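Local coordinates for titin (Homo sapiens, PDB 3LCY), which probably serves as a giant scaffold protein of the muscle sarcomere, here represented by two tandem A-band immunoglobulin domains, and also carries a serine/threonine kinase, at residues 97-109 with 123-135. Residues are numbered along the deposited sequence; the frame is centred on the assembly and turned at random.
Sequences LQATPQFHPGYPL and LHVMYIGRPVPAM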
loop_
_atom_site.group_PDB
_atom_site.type_symbol
_atom_site.label_atom_id
_atom_site.label_comp_id
_atom_site.label_asym_id
_atom_site.label_seq_id
_atom_site.Cartn_x
_atom_site.Cartn_y
_atom_site.Cartn_z
ATOM N N LEU A 97 5.809 -0.882 -4.697
ATOM C CA LEU A 97 4.932 -1.176 -5.820
ATOM C C LEU A 97 4.887 -0.031 -6.823
ATOM O O LEU A 97 5.205 1.113 -6.495
ATOM C CB LEU A 97 3.517 -1.489 -5.332
ATOM C CG LEU A 97 3.373 -2.691 -4.400
ATOM C CD1 LEU A 97 1.917 -2.885 -4.014
ATOM C CD2 LEU A 97 3.927 -3.948 -5.051
ATOM N N GLN A 98 4.491 -0.355 -8.048
ATOM C CA GLN A 98 4.293 0.644 -9.088
ATOM C C GLN A 98 2.909 0.478 -9.705
ATOM O O GLN A 98 2.557 -0.602 -10.178
ATOM C CB GLN A 98 5.371 0.521 -10.166
ATOM C CG GLN A 98 6.776 0.809 -9.677
ATOM C CD GLN A 98 7.824 0.553 -10.741
ATOM O OE1 GLN A 98 8.995 0.342 -10.434
ATOM N NE2 GLN A 98 7.404 0.567 -12.001
ATOM N N ALA A 99 2.124 1.548 -9.688
ATOM C CA ALA A 99 0.773 1.503 -10.229
ATOM C C ALA A 99 0.278 2.900 -10.576
ATOM O O ALA A 99 0.366 3.820 -9.762
ATOM C CB ALA A 99 -0.172 0.832 -9.244
ATOM N N THR A 100 -0.236 3.055 -11.791
ATOM C CA THR A 100 -0.814 4.322 -12.208
ATOM C C THR A 100 -2.060 4.578 -11.377
ATOM O O THR A 100 -2.848 3.662 -11.146
ATOM C CB THR A 100 -1.198 4.303 -13.694
ATOM O OG1 THR A 100 -2.302 3.411 -13.892
ATOM C CG2 THR A 100 -0.021 3.844 -14.540
ATOM N N PRO A 101 -2.237 5.823 -10.912
ATOM C CA PRO A 101 -3.392 6.174 -10.084
ATOM C C PRO A 101 -4.691 5.661 -10.694
ATOM O O PRO A 101 -4.924 5.830 -11.892
ATOM C CB PRO A 101 -3.361 7.702 -10.083
ATOM C CG PRO A 101 -1.915 8.033 -10.242
ATOM C CD PRO A 101 -1.357 6.978 -11.154
ATOM N N GLN A 102 -5.519 5.035 -9.869
ATOM C CA GLN A 102 -6.751 4.410 -10.329
ATOM C C GLN A 102 -7.741 4.308 -9.179
ATOM O O GLN A 102 -7.401 3.820 -8.103
ATOM C CB GLN A 102 -6.455 3.009 -10.867
ATOM C CG GLN A 102 -7.686 2.133 -11.039
ATOM C CD GLN A 102 -7.338 0.661 -11.184
ATOM O OE1 GLN A 102 -6.205 0.250 -10.927
ATOM N NE2 GLN A 102 -8.315 -0.140 -11.591
ATOM N N PHE A 103 -8.967 4.768 -9.403
ATOM C CA PHE A 103 -9.998 4.639 -8.384
ATOM C C PHE A 103 -10.334 3.171 -8.164
ATOM O O PHE A 103 -10.480 2.403 -9.115
ATOM C CB PHE A 103 -11.239 5.458 -8.742
ATOM C CG PHE A 103 -11.012 6.942 -8.693
ATOM C CD1 PHE A 103 -10.797 7.582 -7.482
ATOM C CD2 PHE A 103 -11.014 7.698 -9.855
ATOM C CE1 PHE A 103 -10.586 8.946 -7.430
ATOM C CE2 PHE A 103 -10.806 9.063 -9.808
ATOM C CZ PHE A 103 -10.592 9.687 -8.595
ATOM N N HIS A 104 -10.448 2.792 -6.897
ATOM C CA HIS A 104 -10.551 1.390 -6.516
ATOM C C HIS A 104 -11.800 0.699 -7.057
ATOM O O HIS A 104 -12.920 1.047 -6.683
ATOM C CB HIS A 104 -10.504 1.251 -4.990
ATOM C CG HIS A 104 -10.016 -0.086 -4.521
ATOM N ND1 HIS A 104 -10.644 -1.267 -4.851
ATOM C CD2 HIS A 104 -8.961 -0.427 -3.743
ATOM C CE1 HIS A 104 -9.996 -2.277 -4.303
ATOM N NE2 HIS A 104 -8.971 -1.796 -3.623
ATOM N N PRO A 105 -11.603 -0.294 -7.941
ATOM C CA PRO A 105 -12.694 -1.195 -8.322
ATOM C C PRO A 105 -12.964 -2.165 -7.176
ATOM O O PRO A 105 -12.039 -2.817 -6.689
ATOM C CB PRO A 105 -12.127 -1.942 -9.530
ATOM C CG PRO A 105 -10.653 -1.922 -9.325
ATOM C CD PRO A 105 -10.341 -0.625 -8.626
ATOM N N GLY A 106 -14.217 -2.247 -6.746
ATOM C CA GLY A 106 -14.561 -2.987 -5.546
ATOM C C GLY A 106 -15.204 -2.036 -4.558
ATOM O O GLY A 106 -15.856 -2.448 -3.597
ATOM N N TYR A 107 -15.005 -0.748 -4.810
ATOM C CA TYR A 107 -15.658 0.306 -4.056
ATOM C C TYR A 107 -16.115 1.385 -5.032
ATOM O O TYR A 107 -15.695 2.537 -4.930
ATOM C CB TYR A 107 -14.694 0.905 -3.033
ATOM C CG TYR A 107 -13.996 -0.105 -2.143
ATOM C CD1 TYR A 107 -14.657 -0.692 -1.070
ATOM C CD2 TYR A 107 -12.668 -0.454 -2.361
ATOM C CE1 TYR A 107 -14.018 -1.609 -0.249
ATOM C CE2 TYR A 107 -12.022 -1.368 -1.546
ATOM C CZ TYR A 107 -12.700 -1.942 -0.493
ATOM O OH TYR A 107 -12.059 -2.851 0.320
ATOM N N PRO A 108 -16.975 1.007 -5.992
ATOM C CA PRO A 108 -17.412 1.907 -7.065
ATOM C C PRO A 108 -17.969 3.219 -6.529
ATOM O O PRO A 108 -18.688 3.226 -5.530
ATOM C CB PRO A 108 -18.526 1.110 -7.755
ATOM C CG PRO A 108 -18.203 -0.309 -7.473
ATOM C CD PRO A 108 -17.600 -0.323 -6.102
ATOM N N LEU A 109 -17.629 4.316 -7.194
ATOM C CA LEU A 109 -18.148 5.627 -6.832
ATOM C C LEU A 109 -19.502 5.862 -7.501
ATOM O O LEU A 109 -19.672 5.587 -8.688
ATOM C CB LEU A 109 -17.169 6.726 -7.252
ATOM C CG LEU A 109 -15.795 6.736 -6.583
ATOM C CD1 LEU A 109 -14.907 7.811 -7.191
ATOM C CD2 LEU A 109 -15.931 6.939 -5.078
ATOM N N LEU A 123 -16.866 11.969 2.460
ATOM C CA LEU A 123 -16.662 11.301 1.186
ATOM C C LEU A 123 -15.406 10.467 1.397
ATOM O O LEU A 123 -14.330 10.998 1.625
ATOM C CB LEU A 123 -16.478 12.312 0.063
ATOM C CG LEU A 123 -17.743 12.751 -0.673
ATOM C CD1 LEU A 123 -18.928 12.776 0.253
ATOM C CD2 LEU A 123 -17.545 14.104 -1.313
ATOM N N HIS A 124 -15.559 9.154 1.317
ATOM C CA HIS A 124 -14.462 8.221 1.555
ATOM C C HIS A 124 -14.090 7.472 0.278
ATOM O O HIS A 124 -14.705 6.462 -0.060
ATOM C CB HIS A 124 -14.860 7.238 2.657
ATOM C CG HIS A 124 -13.757 6.324 3.083
ATOM N ND1 HIS A 124 -12.759 6.709 3.947
ATOM C CD2 HIS A 124 -13.501 5.027 2.769
ATOM C CE1 HIS A 124 -11.933 5.698 4.150
ATOM N NE2 HIS A 124 -12.365 4.666 3.443
ATOM N N VAL A 125 -13.077 7.972 -0.425
ATOM C CA VAL A 125 -12.694 7.419 -1.723
ATOM C C VAL A 125 -11.493 6.476 -1.646
ATOM O O VAL A 125 -10.382 6.896 -1.324
ATOM C CB VAL A 125 -12.379 8.536 -2.739
ATOM C CG1 VAL A 125 -12.040 7.940 -4.096
ATOM C CG2 VAL A 125 -13.550 9.495 -2.857
ATOM N N MET A 126 -11.719 5.212 -1.970
ATOM C CA MET A 126 -10.651 4.229 -2.034
ATOM C C MET A 126 -9.961 4.308 -3.398
ATOM O O MET A 126 -10.592 4.468 -4.425
ATOM C CB MET A 126 -11.183 2.829 -1.772
ATOM C CG MET A 126 -11.850 2.644 -0.433
ATOM S SD MET A 126 -10.752 2.649 0.982
ATOM C CE MET A 126 -9.902 1.105 0.802
ATOM N N TYR A 127 -8.649 4.206 -3.405
ATOM C CA TYR A 127 -7.910 4.295 -4.645
ATOM C C TYR A 127 -6.745 3.337 -4.705
ATOM O O TYR A 127 -6.295 2.819 -3.702
ATOM C CB TYR A 127 -7.374 5.706 -4.839
ATOM C CG TYR A 127 -6.182 5.998 -3.984
ATOM C CD1 TYR A 127 -4.909 5.723 -4.425
ATOM C CD2 TYR A 127 -6.329 6.523 -2.719
ATOM C CE1 TYR A 127 -3.836 5.965 -3.644
ATOM C CE2 TYR A 127 -5.248 6.774 -1.939
ATOM C CZ TYR A 127 -4.010 6.495 -2.410
ATOM O OH TYR A 127 -2.923 6.746 -1.652
ATOM N N ILE A 128 -6.271 3.103 -5.913
ATOM C CA ILE A 128 -5.088 2.308 -6.101
ATOM C C ILE A 128 -4.066 3.196 -6.791
ATOM O O ILE A 128 -4.317 3.720 -7.847
ATOM C CB ILE A 128 -5.361 1.063 -6.955
ATOM C CG1 ILE A 128 -6.144 0.035 -6.156
ATOM C CG2 ILE A 128 -4.080 0.451 -7.417
ATOM C CD1 ILE A 128 -6.585 -1.131 -6.954
ATOM N N GLY A 129 -2.909 3.365 -6.181
ATOM C CA GLY A 129 -1.836 4.102 -6.793
ATOM C C GLY A 129 -0.509 4.023 -6.086
ATOM O O GLY A 129 -0.416 4.371 -4.971
ATOM N N ARG A 130 0.537 3.568 -6.759
ATOM C CA ARG A 130 1.859 3.512 -6.139
ATOM C C ARG A 130 2.874 4.136 -7.084
ATOM O O ARG A 130 2.877 3.817 -8.258
ATOM C CB ARG A 130 2.246 2.081 -5.773
ATOM C CG ARG A 130 1.530 1.547 -4.551
ATOM C CD ARG A 130 1.599 2.520 -3.387
ATOM N NE ARG A 130 1.024 1.961 -2.170
ATOM C CZ ARG A 130 -0.136 2.328 -1.645
ATOM N NH1 ARG A 130 -0.858 3.267 -2.222
ATOM N NH2 ARG A 130 -0.571 1.753 -0.538
ATOM N N PRO A 131 3.727 5.035 -6.610
ATOM C CA PRO A 131 3.809 5.490 -5.221
ATOM C C PRO A 131 2.605 6.327 -4.837
ATOM O O PRO A 131 1.876 6.773 -5.712
ATOM C CB PRO A 131 5.052 6.377 -5.231
ATOM C CG PRO A 131 5.195 6.801 -6.637
ATOM C CD PRO A 131 4.792 5.619 -7.433
ATOM N N VAL A 132 2.392 6.542 -3.547
ATOM C CA VAL A 132 1.231 7.300 -3.132
ATOM C C VAL A 132 1.203 8.601 -3.908
ATOM O O VAL A 132 2.168 9.351 -3.959
ATOM C CB VAL A 132 1.297 7.579 -1.629
ATOM C CG1 VAL A 132 0.077 8.330 -1.161
ATOM C CG2 VAL A 132 1.450 6.286 -0.880
ATOM N N PRO A 133 0.053 8.839 -4.518
ATOM C CA PRO A 133 -0.204 10.006 -5.358
ATOM C C PRO A 133 -0.597 11.283 -4.656
ATOM O O PRO A 133 -1.091 11.261 -3.541
ATOM C CB PRO A 133 -1.381 9.542 -6.203
ATOM C CG PRO A 133 -2.127 8.647 -5.306
ATOM C CD PRO A 133 -1.127 7.969 -4.419
ATOM N N ALA A 134 -0.381 12.402 -5.332
ATOM C CA ALA A 134 -0.765 13.674 -4.781
ATOM C C ALA A 134 -2.276 13.610 -4.903
ATOM O O ALA A 134 -2.802 13.283 -5.958
ATOM C CB ALA A 134 -0.207 14.789 -5.608
ATOM N N MET A 135 -2.974 13.924 -3.826
ATOM C CA MET A 135 -4.420 13.872 -3.812
ATOM C C MET A 135 -4.984 15.268 -3.669
ATOM O O MET A 135 -4.511 16.051 -2.856
ATOM C CB MET A 135 -4.897 12.949 -2.690
ATOM C CG MET A 135 -4.506 11.495 -2.912
ATOM S SD MET A 135 -4.803 10.371 -1.539
ATOM C CE MET A 135 -3.298 10.532 -0.607
HETATM O O HOH W 1 -13.849 4.494 -4.336
#
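Met126 lies against one face of the Tyr107 ring. Met126 CG sits over the rim of that face, 4.1 Å from the Tyr107 ring centroid. The Met126 chain bends at chi2 (-71°), which brings SD above the same face. Met126 SD is 5.0 Å from the Tyr107 centroid, a distant Met-aromatic contact. A second bend at chi3 turns the methyl CE toward CE2 of the Tyr107 ring.

The His104 ring is sandwiched. Ile128 CD1 makes a CH-pi contact over one face, 4.2 Å from the His104 centroid, and CE2 of Tyr107 covers the centre of the opposite face. His104 and Tyr107 are the first and last residues of a type II turn, an arrangement consistent with their rings lying together. His104 CB packs beside Met126 CB, and His104 N donates to Met126 O.

The contact spans the junction of two immunoglobulin I-set domains. Strand 88-103, the last of the first domain, runs on and pairs antiparallel with strand 121-130 of the second. A beta bulge between Ala99 and Gln102 shifts the register by one residue. Before it, Ala99 N donates to Arg130 O at 2.8 Å. After it, Ile128 N reaches Gln102 O at 2.6 Å in a nearly straight bond (169°).

Phe103 turns to the other side, into the second domain, where it meets Leu179 and Val186. Phe103 CD1 is 3.6 Å from Val125 CG1.

At the far end, Arg130 CG rests on Leu97 CB at 3.7 Å. The guanidinium of Arg130 is held on several sides. NH1 donates to Gly129 O, with that oxygen close to the guanidinium plane. NE forms a salt bridge with Glu75, and NH2 bonds to Glu156 O.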